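Local coordinates for arginase, mitochondrial (Medicago truncatula, PDB 6VSS), which hydrolyses L-arginine to urea and L-ornithine with two manganese ions per subunit, and also converts agmatine to putrescine and urea, at residues G158-S163 and Y265-V270; D188-F193 and S199-F204; I207-Y212 and K233-E238. One frame throughout, in Å; residues are numbered along the deposited sequence.

Contact 1. Residues G158-S163 and Y265-V270. With MN (manganese (II) ion), chain J; MN (manganese (II) ion), chain I.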
loop_
_atom_site.group_PDB
_atom_site.type_symbol
_atom_site.label_atom_id
_atom_site.label_comp_id
_atom_site.label_asym_id
_atom_site.label_seq_id
_atom_site.Cartn_x
_atom_site.Cartn_y
_atom_site.Cartn_z
ATOM N N GLY B 158 19.730 12.802 -1.561
ATOM C CA GLY B 158 21.075 12.376 -1.258
ATOM C C GLY B 158 21.186 11.892 0.168
ATOM O O GLY B 158 20.454 12.378 1.034
ATOM N N ASP B 159 22.104 10.975 0.417
ATOM C CA ASP B 159 22.413 10.491 1.789
ATOM C C ASP B 159 23.309 11.493 2.509
ATOM O O ASP B 159 23.793 12.496 1.901
ATOM C CB ASP B 159 22.942 9.079 1.707
ATOM C CG ASP B 159 24.394 9.002 1.289
ATOM O OD1 ASP B 159 25.102 9.942 1.626
ATOM O OD2 ASP B 159 24.777 7.939 0.667
ATOM N N HIS B 160 23.495 11.283 3.806
ATOM C CA HIS B 160 24.009 12.344 4.666
ATOM C C HIS B 160 25.492 12.585 4.380
ATOM O O HIS B 160 25.941 13.603 4.832
ATOM C CB HIS B 160 23.653 12.086 6.141
ATOM C CG HIS B 160 23.391 13.366 6.849
ATOM N ND1 HIS B 160 22.634 13.463 7.998
ATOM C CD2 HIS B 160 23.858 14.607 6.603
ATOM C CE1 HIS B 160 22.557 14.748 8.337
ATOM N NE2 HIS B 160 23.316 15.450 7.529
ATOM N N SER B 161 26.192 11.728 3.640
ATOM C CA SER B 161 27.658 11.832 3.359
ATOM C C SER B 161 27.985 13.184 2.717
ATOM O O SER B 161 29.172 13.699 2.864
ATOM C CB SER B 161 28.136 10.713 2.468
ATOM O OG SER B 161 27.449 10.714 1.232
ATOM N N ILE B 162 27.008 13.736 2.022
ATOM C CA ILE B 162 27.205 14.949 1.187
ATOM C C ILE B 162 27.482 16.164 2.091
ATOM O O ILE B 162 28.176 17.106 1.656
ATOM C CB ILE B 162 26.001 15.149 0.241
ATOM C CG1 ILE B 162 24.737 15.511 1.012
ATOM C CG2 ILE B 162 25.774 13.945 -0.657
ATOM C CD1 ILE B 162 23.679 15.984 0.133
ATOM N N SER B 163 27.050 16.169 3.336
ATOM C CA SER B 163 27.176 17.380 4.187
ATOM C C SER B 163 28.667 17.685 4.381
ATOM O O SER B 163 29.017 18.851 4.448
ATOM C CB SER B 163 26.473 17.228 5.493
ATOM O OG SER B 163 25.060 17.137 5.354
ATOM N N TYR B 265 25.312 26.972 9.419
ATOM C CA TYR B 265 24.863 25.943 8.435
ATOM C C TYR B 265 23.813 25.034 9.087
ATOM O O TYR B 265 24.057 24.603 10.260
ATOM C CB TYR B 265 26.066 25.140 7.964
ATOM C CG TYR B 265 25.715 24.146 6.900
ATOM C CD1 TYR B 265 25.302 22.849 7.206
ATOM C CD2 TYR B 265 25.780 24.520 5.573
ATOM C CE1 TYR B 265 25.000 21.942 6.196
ATOM C CE2 TYR B 265 25.533 23.611 4.567
ATOM C CZ TYR B 265 25.098 22.338 4.877
ATOM O OH TYR B 265 24.819 21.508 3.842
ATOM N N VAL B 266 22.703 24.772 8.391
ATOM C CA VAL B 266 21.568 23.975 8.946
ATOM C C VAL B 266 21.401 22.684 8.150
ATOM O O VAL B 266 21.027 22.742 7.003
ATOM C CB VAL B 266 20.250 24.753 8.997
ATOM C CG1 VAL B 266 19.158 23.878 9.610
ATOM C CG2 VAL B 266 20.384 26.050 9.799
ATOM N N SER B 267 21.697 21.545 8.756
ATOM C CA SER B 267 21.630 20.219 8.105
ATOM C C SER B 267 20.404 19.481 8.657
ATOM O O SER B 267 20.351 19.209 9.885
ATOM C CB SER B 267 22.888 19.483 8.359
ATOM O OG SER B 267 22.804 18.160 7.831
ATOM N N ILE B 268 19.422 19.208 7.836
ATOM C CA ILE B 268 18.205 18.465 8.286
ATOM C C ILE B 268 18.227 17.040 7.709
ATOM O O ILE B 268 18.006 16.868 6.455
ATOM C CB ILE B 268 16.933 19.235 7.924
ATOM C CG1 ILE B 268 17.114 20.738 8.209
ATOM C CG2 ILE B 268 15.749 18.584 8.647
ATOM C CD1 ILE B 268 15.893 21.599 8.082
ATOM N N ASP B 269 18.460 16.036 8.571
ATOM C CA ASP B 269 18.220 14.622 8.187
ATOM C C ASP B 269 16.732 14.298 8.447
ATOM O O ASP B 269 16.258 14.507 9.545
ATOM C CB ASP B 269 19.254 13.730 8.860
ATOM C CG ASP B 269 19.134 12.248 8.522
ATOM O OD1 ASP B 269 18.003 11.852 8.133
ATOM O OD2 ASP B 269 20.097 11.504 8.804
ATOM N N VAL B 270 15.984 13.955 7.390
ATOM C CA VAL B 270 14.518 13.658 7.449
ATOM C C VAL B 270 14.269 12.572 8.512
ATOM O O VAL B 270 13.186 12.607 9.108
ATOM C CB VAL B 270 13.966 13.232 6.076
ATOM C CG1 VAL B 270 12.465 12.892 6.148
ATOM C CG2 VAL B 270 14.200 14.318 5.039
HETATM MN MN MN J . 22.303 11.648 9.176
HETATM MN MN MN I . 19.939 9.820 10.083
HETATM O O HOH W 1 22.097 9.736 9.926
#
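His-160 and Asp-269 face each other with their CA atoms 7.1 Å apart, and the CA atoms of Ser-163 and Ser-267 are 7.4 Å apart. The 158-163 segment is a loop that passes through a 3-10 turn at 160-162 into helix 163-174, which starts at Ser-163, while 265-269 is extended strand. No backbone bond links the two. Asp-159 OD1 accepts from Ser-161 N, an Asx turn, and also from Ser-161 OG.

The His-160 imidazole joins the segments through both nitrogens. His-160 ND1 binds the first manganese ion at 2.2 Å. At the other edge of the ring, His-160 NE2 donates to Ser-267 OG at 2.8 Å. The serine oxygen lies only 13° out of the ring plane, so the bond holds the imidazole against rotation. Ser-267 OG can meet it because it is turned opposite its own backbone N (chi1 175°). Asp-309 continues the chain of bonds: OD1 pairs with Ser-267 OG and OD2 with Ser-163 OG. A second-shell serine and aspartate thus position a metal ligand.

Asp-269 OD2 is shared by both manganese ions, at 2.2 Å from the first and 2.1 Å from the second. Its carboxylate is turned 72° from the His-160 ring. Water 1 also bridges the two metals. Asp-184 and Asp-188 complete the protein ligands of the first ion.

Strand 264-269 runs between strands 305-311 and 178-183 of the parallel sheet. Helix 323-339 packs on Val-266 and Ile-268. The 158-163 loop joins strand 151-157 to helix 163-174, and His-160 touches Val-311 of strand 305-311.

Contact 2. Residues D188-F193 and S199-F204. With MN (manganese (II) ion), chain J.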
loop_
_atom_site.group_PDB
_atom_site.type_symbol
_atom_site.label_atom_id
_atom_site.label_comp_id
_atom_site.label_asym_id
_atom_site.label_seq_id
_atom_site.Cartn_x
_atom_site.Cartn_y
_atom_site.Cartn_z
ATOM N N ASP B 188 25.942 10.726 13.260
ATOM C CA ASP B 188 26.833 10.715 12.076
ATOM C C ASP B 188 28.253 11.158 12.447
ATOM O O ASP B 188 28.885 11.797 11.614
ATOM C CB ASP B 188 26.282 11.601 10.973
ATOM C CG ASP B 188 25.007 11.079 10.331
ATOM O OD1 ASP B 188 24.642 9.916 10.639
ATOM O OD2 ASP B 188 24.445 11.823 9.493
ATOM N N LEU B 189 28.797 10.639 13.558
ATOM C CA LEU B 189 30.146 11.015 14.064
ATOM C C LEU B 189 31.110 9.821 14.137
ATOM O O LEU B 189 32.175 10.003 14.706
ATOM C CB LEU B 189 29.954 11.649 15.438
ATOM C CG LEU B 189 29.625 13.136 15.383
ATOM C CD1 LEU B 189 29.055 13.622 16.713
ATOM C CD2 LEU B 189 30.870 13.944 15.014
ATOM N N TYR B 190 30.780 8.659 13.564
ATOM C CA TYR B 190 31.697 7.491 13.519
ATOM C C TYR B 190 33.060 7.871 12.929
ATOM O O TYR B 190 33.103 8.527 11.870
ATOM C CB TYR B 190 31.168 6.411 12.593
ATOM C CG TYR B 190 30.085 5.574 13.193
ATOM C CD1 TYR B 190 30.384 4.412 13.891
ATOM C CD2 TYR B 190 28.758 5.944 13.040
ATOM C CE1 TYR B 190 29.365 3.621 14.395
ATOM C CE2 TYR B 190 27.729 5.160 13.533
ATOM C CZ TYR B 190 28.041 4.008 14.227
ATOM O OH TYR B 190 27.015 3.277 14.752
ATOM N N HIS B 191 34.154 7.419 13.538
ATOM C CA HIS B 191 35.513 7.646 12.974
ATOM C C HIS B 191 35.669 6.747 11.750
ATOM O O HIS B 191 36.294 7.185 10.786
ATOM C CB HIS B 191 36.622 7.381 13.992
ATOM C CG HIS B 191 37.991 7.484 13.403
ATOM N ND1 HIS B 191 38.463 8.653 12.813
ATOM C CD2 HIS B 191 38.987 6.582 13.310
ATOM C CE1 HIS B 191 39.693 8.466 12.400
ATOM N NE2 HIS B 191 40.035 7.200 12.687
ATOM N N ASP B 192 35.044 5.569 11.776
ATOM C CA ASP B 192 35.366 4.438 10.863
ATOM C C ASP B 192 34.152 3.505 10.810
ATOM O O ASP B 192 34.004 2.631 11.661
ATOM C CB ASP B 192 36.660 3.753 11.321
ATOM C CG ASP B 192 37.160 2.616 10.452
ATOM O OD1 ASP B 192 36.590 2.384 9.361
ATOM O OD2 ASP B 192 38.142 1.987 10.868
ATOM N N PHE B 193 33.314 3.710 9.809
ATOM C CA PHE B 193 32.133 2.885 9.473
ATOM C C PHE B 193 32.475 2.058 8.226
ATOM O O PHE B 193 32.445 2.643 7.099
ATOM C CB PHE B 193 30.909 3.783 9.243
ATOM C CG PHE B 193 29.614 3.014 9.242
ATOM C CD1 PHE B 193 29.202 2.327 8.114
ATOM C CD2 PHE B 193 28.852 2.912 10.386
ATOM C CE1 PHE B 193 28.034 1.579 8.141
ATOM C CE2 PHE B 193 27.677 2.167 10.407
ATOM C CZ PHE B 193 27.273 1.502 9.288
ATOM N N SER B 199 31.333 7.568 4.463
ATOM C CA SER B 199 30.048 6.935 4.876
ATOM C C SER B 199 29.045 8.027 5.274
ATOM O O SER B 199 29.483 9.049 5.818
ATOM C CB SER B 199 30.279 5.969 6.020
ATOM O OG SER B 199 29.067 5.640 6.704
ATOM N N HIS B 200 27.747 7.743 5.177
ATOM C CA HIS B 200 26.673 8.670 5.620
ATOM C C HIS B 200 26.584 8.735 7.145
ATOM O O HIS B 200 25.823 9.578 7.647
ATOM C CB HIS B 200 25.355 8.299 4.968
ATOM C CG HIS B 200 24.645 7.123 5.525
ATOM N ND1 HIS B 200 23.282 6.972 5.358
ATOM C CD2 HIS B 200 25.064 6.041 6.214
ATOM C CE1 HIS B 200 22.888 5.844 5.899
ATOM N NE2 HIS B 200 23.951 5.244 6.407
ATOM N N ALA B 201 27.416 7.949 7.845
ATOM C CA ALA B 201 27.507 7.848 9.316
ATOM C C ALA B 201 28.790 8.507 9.875
ATOM O O ALA B 201 28.997 8.386 11.112
ATOM C CB ALA B 201 27.446 6.370 9.680
ATOM N N SER B 202 29.644 9.102 9.026
ATOM C CA SER B 202 30.874 9.869 9.401
ATOM C C SER B 202 30.946 11.295 8.855
ATOM O O SER B 202 31.966 11.959 9.057
ATOM C CB SER B 202 32.076 9.119 8.954
ATOM O OG SER B 202 32.010 7.844 9.550
ATOM N N PRO B 203 29.915 11.876 8.196
ATOM C CA PRO B 203 30.099 13.210 7.657
ATOM C C PRO B 203 30.614 14.135 8.746
ATOM O O PRO B 203 31.474 14.918 8.477
ATOM C CB PRO B 203 28.730 13.635 7.133
ATOM C CG PRO B 203 27.733 12.602 7.655
ATOM C CD PRO B 203 28.554 11.360 7.923
ATOM N N PHE B 204 30.055 14.053 9.944
ATOM C CA PHE B 204 30.363 15.072 10.975
ATOM C C PHE B 204 31.718 14.761 11.637
ATOM O O PHE B 204 32.296 15.679 12.166
ATOM C CB PHE B 204 29.200 15.244 11.941
ATOM C CG PHE B 204 28.031 15.896 11.253
ATOM C CD1 PHE B 204 28.056 17.250 10.959
ATOM C CD2 PHE B 204 26.979 15.130 10.775
ATOM C CE1 PHE B 204 26.992 17.838 10.289
ATOM C CE2 PHE B 204 25.941 15.714 10.060
ATOM C CZ PHE B 204 25.936 17.068 9.842
HETATM MN MN MN J . 22.303 11.648 9.176
HETATM O O HOH W 1 22.097 9.736 9.926
#
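The loop 188-193 carries residues of the manganese and ornithine site and lies against 199-204, a turn that leads into helix 203-209; Asp-188 and Ala-201 meet there. Their CA atoms are 4.0 Å apart. Asp-188 OD2 binds the first manganese ion at 2.2 Å, and its OD1 accepts a hydrogen bond from the metal-bridging water 1.

Three hydrogen bonds zip the segments together. Phe-204 N, in the first turn of helix 203-209, donates to Asp-188 O at 3.0 Å. Tyr-190 N donates to Ala-201 O in the carbonyl plane. Ser-202 OG reaches Tyr-190 O at 2.7 Å from above the carbonyl plane, 42° out of it.

Apolar groups fill the rest. Phe-193 CG lies opposite its backbone N (chi1 -165°), which puts the ring by Ser-199 and Ala-201. Ala-201 CB makes an off-centre CH-pi contact with the Phe-193 ring and also touches Tyr-190 CD2 at 3.6 Å. Phe-193 CD2 sits over the centre of one face of the Tyr-190 ring. Phe-204 turns its ring edge to Asp-188 CB. Ser-199 OG accepts from Ala-201 N, an ST turn, and packs on Phe-193 CD1. With an alanine here, Ala-201 N would probably lose this acceptor and a gap would open beside Phe-193 CD1.

Asn-98 of a neighbouring subunit packs on Tyr-190, and both residues bind L-ornithine. Asp-188 is the last aspartate of the Asp-Ala-His-Pro-Asp sequence, the metal-binding signature of arginases and related ureohydrolases.

Contact 3. Residues I207-Y212 and K233-E238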
loop_
_atom_site.group_PDB
_atom_site.type_symbol
_atom_site.label_atom_id
_atom_site.label_comp_id
_atom_site.label_asym_id
_atom_site.label_seq_id
_atom_site.Cartn_x
_atom_site.Cartn_y
_atom_site.Cartn_z
ATOM N N ILE B 207 33.912 16.552 9.221
ATOM C CA ILE B 207 33.732 18.025 9.325
ATOM C C ILE B 207 34.534 18.459 10.537
ATOM O O ILE B 207 35.426 19.291 10.375
ATOM C CB ILE B 207 32.243 18.405 9.394
ATOM C CG1 ILE B 207 31.558 18.291 8.030
ATOM C CG2 ILE B 207 32.054 19.766 10.004
ATOM C CD1 ILE B 207 30.026 18.179 8.114
ATOM N N MET B 208 34.223 17.878 11.693
ATOM C CA MET B 208 34.889 18.187 12.969
ATOM C C MET B 208 36.410 17.947 12.839
ATOM O O MET B 208 37.160 18.825 13.237
ATOM C CB MET B 208 34.308 17.349 14.112
ATOM C CG MET B 208 32.884 17.726 14.534
ATOM S SD MET B 208 32.360 19.462 14.328
ATOM C CE MET B 208 32.755 20.042 15.979
ATOM N N GLU B 209 36.858 16.812 12.292
ATOM C CA GLU B 209 38.303 16.545 12.078
ATOM C C GLU B 209 38.922 17.736 11.356
ATOM O O GLU B 209 40.034 18.058 11.703
ATOM C CB GLU B 209 38.574 15.312 11.210
ATOM C CG GLU B 209 38.286 14.011 11.908
ATOM C CD GLU B 209 37.947 12.824 11.026
ATOM O OE1 GLU B 209 37.560 11.777 11.593
ATOM O OE2 GLU B 209 38.095 12.927 9.781
ATOM N N GLY B 210 38.240 18.285 10.340
ATOM C CA GLY B 210 38.726 19.371 9.470
ATOM C C GLY B 210 38.687 20.730 10.141
ATOM O O GLY B 210 39.178 21.699 9.529
ATOM N N GLY B 211 38.126 20.814 11.355
ATOM C CA GLY B 211 37.834 22.088 12.041
ATOM C C GLY B 211 36.991 22.984 11.162
ATOM O O GLY B 211 37.162 24.168 11.204
ATOM N N TYR B 212 36.113 22.451 10.325
ATOM C CA TYR B 212 35.296 23.294 9.414
ATOM C C TYR B 212 34.156 23.891 10.214
ATOM O O TYR B 212 33.581 24.845 9.767
ATOM C CB TYR B 212 34.780 22.491 8.221
ATOM C CG TYR B 212 35.880 21.976 7.333
ATOM C CD1 TYR B 212 36.686 22.868 6.640
ATOM C CD2 TYR B 212 36.135 20.614 7.207
ATOM C CE1 TYR B 212 37.696 22.421 5.811
ATOM C CE2 TYR B 212 37.145 20.153 6.373
ATOM C CZ TYR B 212 37.928 21.065 5.682
ATOM O OH TYR B 212 38.936 20.653 4.871
ATOM N N LYS B 233 32.149 13.729 23.083
ATOM C CA LYS B 233 32.973 14.366 24.141
ATOM C C LYS B 233 34.284 14.893 23.538
ATOM O O LYS B 233 34.693 15.961 23.918
ATOM C CB LYS B 233 33.221 13.380 25.288
ATOM C CG LYS B 233 34.028 13.991 26.435
ATOM C CD LYS B 233 34.812 12.997 27.268
ATOM C CE LYS B 233 36.079 13.575 27.851
ATOM N NZ LYS B 233 36.219 13.140 29.257
ATOM N N LYS B 234 34.915 14.166 22.626
ATOM C CA LYS B 234 36.243 14.542 22.083
ATOM C C LYS B 234 36.145 15.861 21.289
ATOM O O LYS B 234 37.097 16.667 21.332
ATOM C CB LYS B 234 36.786 13.420 21.200
ATOM C CG LYS B 234 37.916 13.843 20.280
ATOM C CD LYS B 234 38.466 12.740 19.393
ATOM C CE LYS B 234 39.662 13.236 18.596
ATOM N NZ LYS B 234 40.398 12.125 17.940
ATOM N N TYR B 235 35.076 16.077 20.519
ATOM C CA TYR B 235 34.974 17.297 19.676
ATOM C C TYR B 235 34.080 18.337 20.369
ATOM O O TYR B 235 33.835 19.326 19.770
ATOM C CB TYR B 235 34.556 16.933 18.244
ATOM C CG TYR B 235 35.534 16.051 17.483
ATOM C CD1 TYR B 235 36.688 16.552 16.891
ATOM C CD2 TYR B 235 35.273 14.708 17.310
ATOM C CE1 TYR B 235 37.570 15.733 16.195
ATOM C CE2 TYR B 235 36.140 13.876 16.624
ATOM C CZ TYR B 235 37.295 14.381 16.060
ATOM O OH TYR B 235 38.108 13.498 15.386
ATOM N N GLY B 236 33.693 18.158 21.632
ATOM C CA GLY B 236 32.795 19.083 22.347
ATOM C C GLY B 236 31.507 19.320 21.558
ATOM O O GLY B 236 31.036 20.473 21.476
ATOM N N VAL B 237 30.944 18.261 20.997
ATOM C CA VAL B 237 29.666 18.310 20.243
ATOM C C VAL B 237 28.543 18.468 21.243
ATOM O O VAL B 237 28.550 17.766 22.253
ATOM C CB VAL B 237 29.437 17.042 19.411
ATOM C CG1 VAL B 237 28.061 17.078 18.730
ATOM C CG2 VAL B 237 30.544 16.828 18.393
ATOM N N GLU B 238 27.605 19.348 20.946
ATOM C CA GLU B 238 26.413 19.565 21.789
ATOM C C GLU B 238 25.313 18.612 21.337
ATOM O O GLU B 238 24.360 19.071 20.686
ATOM C CB GLU B 238 25.973 21.012 21.675
ATOM C CG GLU B 238 26.837 21.934 22.489
ATOM C CD GLU B 238 26.632 23.347 22.051
ATOM O OE1 GLU B 238 25.549 23.904 22.351
ATOM O OE2 GLU B 238 27.517 23.841 21.347
HETATM O O HOH W 2 37.056 11.480 14.430
#
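Met-208 and Tyr-235 meet where two helices of the alpha/beta fold reach their C-terminal ends. Helices 203-209 and 226-234 connect successive parallel strands, and each closes in a Schellman motif. Gly-211 and Gly-236 take up the positive phi that these turns require. In the first motif Gly-211 N bonds back to Met-208 O at 2.9 Å, and Tyr-212 N bonds to Ile-207 O.

The Tyr-235 ring lies between the two helix ends. Met-208 CB lies over one face, toward the rim, in a CH-pi contact 4.0 Å from the ring centroid. The approach is 23° off the ring normal. The extended side chain of Lys-234 passes over the opposite face, with CG above the ring centre. The ring is therefore held between two alkyl groups. The Met-208 chain bends at chi2 (-30°) and chi3, which brings its CE alongside Tyr-235 O at 4.0 Å. The same side chain also touches Ala-213 of strand 213-221, and Val-237 packs on Leu-216 and Gln-218 of that strand.

The phenol oxygen lies beside Glu-209, whose CG is 3.5 Å from Tyr-235 OH. The Glu-209 chain extends beyond CG, and its carboxylate plane stands 53° from the ring. Glu-209 OE2 forms a salt bridge with Arg-206, while OE1 makes a weak hydrogen bond with His-191. This side of the contact is polar and only partly buried. Water 2 joins the two residues there: it donates to Glu-209 OE1 at 2.9 Å and hydrogen-bonds to Tyr-235 OH at 2.5 Å.

In the fold
The three contacts lie within the arginase-family part of the chain, built on a parallel sheet. Contact 1 is the central one, about 4 Å from the centre of the chain. Contact 2 lies about 12 Å from it, centre to centre, and shares the first manganese ion and water 1. The centre of contact 3 is about 12 Å from that of contact 2 and about 16 Å from that of contact 1. Along the chain, contacts 2 and 3 follow one another between the two segments of contact 1. Helix 203-209 starts in contact 2 and ends in contact 3. It joins the metal- and ornithine-binding loop to the contact with helix 226-234. Leu-189 CD1 meets Val-237 CG2, just beyond that helix.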